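Local structure of ribose ABC transporter, substrate binding protein (Conexibacter woesei, 4KQ9) at residues A[224-228]-A[229-233]. The protein probably binds ribose or a related sugar in the periplasm and hands it to an ABC transporter for uptake. The protein carries 1 engineered substitution. Residues are numbered along the deposited sequence; the frame is centred on the assembly and turned at random.
Sequences TDANE and GALAA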
loop_
_atom_site.group_PDB
_atom_site.type_symbol
_atom_site.label_atom_id
_atom_site.label_comp_id
_atom_site.label_asym_id
_atom_site.label_seq_id
_atom_site.Cartn_x
_atom_site.Cartn_y
_atom_site.Cartn_z
ATOM N N THR A 224 6.322 6.010 1.825
ATOM C CA THR A 224 5.884 4.723 1.408
ATOM C C THR A 224 5.418 4.834 -0.059
ATOM O O THR A 224 4.795 5.780 -0.424
ATOM C CB THR A 224 4.705 4.229 2.268
ATOM O OG1 THR A 224 5.120 4.080 3.613
ATOM C CG2 THR A 224 4.193 2.942 1.781
ATOM N N ASP A 225 5.748 3.813 -0.810
ATOM C CA ASP A 225 5.281 3.466 -2.139
ATOM C C ASP A 225 6.437 3.036 -3.035
ATOM O O ASP A 225 6.248 2.326 -3.958
ATOM C CB ASP A 225 4.523 4.584 -2.862
ATOM C CG ASP A 225 3.118 4.813 -2.301
ATOM O OD1 ASP A 225 2.628 3.978 -1.557
ATOM O OD2 ASP A 225 2.595 5.891 -2.549
ATOM N N ALA A 226 7.615 3.529 -2.741
ATOM C CA ALA A 226 8.752 3.275 -3.595
ATOM C C ALA A 226 8.388 3.639 -5.031
ATOM O O ALA A 226 8.639 2.892 -5.931
ATOM C CB ALA A 226 9.181 1.826 -3.513
ATOM N N ASN A 227 7.792 4.793 -5.230
ATOM C CA ASN A 227 7.578 5.283 -6.582
ATOM C C ASN A 227 8.862 5.746 -7.234
ATOM O O ASN A 227 9.886 5.873 -6.628
ATOM C CB ASN A 227 6.479 6.299 -6.661
ATOM C CG ASN A 227 6.853 7.635 -6.045
ATOM O OD1 ASN A 227 7.950 8.035 -6.027
ATOM N ND2 ASN A 227 5.877 8.307 -5.593
ATOM N N GLU A 228 8.771 6.009 -8.507
ATOM C CA GLU A 228 9.978 6.350 -9.238
ATOM C C GLU A 228 10.679 7.618 -8.702
ATOM O O GLU A 228 11.886 7.684 -8.622
ATOM C CB GLU A 228 9.618 6.493 -10.728
ATOM C CG GLU A 228 10.789 6.907 -11.589
ATOM C CD GLU A 228 10.416 7.086 -13.071
ATOM O OE1 GLU A 228 9.999 6.087 -13.697
ATOM O OE2 GLU A 228 10.570 8.222 -13.613
ATOM N N GLY A 229 9.946 8.638 -8.329
ATOM C CA GLY A 229 10.641 9.846 -7.783
ATOM C C GLY A 229 11.279 9.597 -6.435
ATOM O O GLY A 229 12.319 10.150 -6.097
ATOM N N ALA A 230 10.630 8.731 -5.653
ATOM C CA ALA A 230 11.156 8.306 -4.372
ATOM C C ALA A 230 12.417 7.469 -4.495
ATOM O O ALA A 230 13.323 7.647 -3.763
ATOM C CB ALA A 230 10.111 7.538 -3.595
ATOM N N LEU A 231 12.462 6.568 -5.427
ATOM C CA LEU A 231 13.657 5.771 -5.587
ATOM C C LEU A 231 14.817 6.693 -5.976
ATOM O O LEU A 231 15.884 6.576 -5.435
ATOM C CB LEU A 231 13.385 4.745 -6.625
ATOM C CG LEU A 231 12.391 3.659 -6.233
ATOM C CD1 LEU A 231 11.988 2.879 -7.484
ATOM C CD2 LEU A 231 12.925 2.788 -5.135
ATOM N N ALA A 232 14.568 7.669 -6.837
ATOM C CA ALA A 232 15.634 8.608 -7.231
ATOM C C ALA A 232 16.078 9.481 -6.056
ATOM O O ALA A 232 17.268 9.685 -5.784
ATOM C CB ALA A 232 15.113 9.436 -8.354
ATOM N N ALA A 233 15.124 9.945 -5.286
ATOM C CA ALA A 233 15.469 10.742 -4.079
ATOM C C ALA A 233 16.256 9.961 -3.035
ATOM O O ALA A 233 17.201 10.472 -2.402
ATOM C CB ALA A 233 14.209 11.401 -3.500
#
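The side-chain amide of N227 points its oxygen end-on at the first turn of the helix that follows: OD1 accepts from the A230 backbone N at 2.8 Å, with the donor almost in line with the CG–OD1 bond (171°). The G229 backbone N lies over one face of this amide oxygen, 3.1 Å from N227 OD1, and the A230 methyl rests over the opposite face, its CB 3.3 Å from the same OD1. CG of N227 stands between its own backbone N and carbonyl carbon (chi1 71°), which turns OD1 back toward the backbone N-H groups of the first turn. Shortening the residue to an alanine removes OD1, which would probably leave the A230 N-H without its side-chain acceptor and the first turn uncapped. The backbone then takes over: L231 N bonds to N227 O at 2.9 Å, and A232 N to E228 O at 3.2 Å. Across the turn L231 lays CG 3.4 Å from N227 O and CD1 3.7 Å from A226 O, and its CD2 meets the A226 methyl; I279 of strand 277-280 touches both residues. Outside the turn, OD2 of D199, on helix 199-211, accepts from the backbone N of N227, so both backbone and side chain of the cap residue are held. It is a worked example of an asparagine N-cap, closing the start of helix 228-236 where the loop from strand 220-222 enters it, in a periplasmic-binding-protein fold.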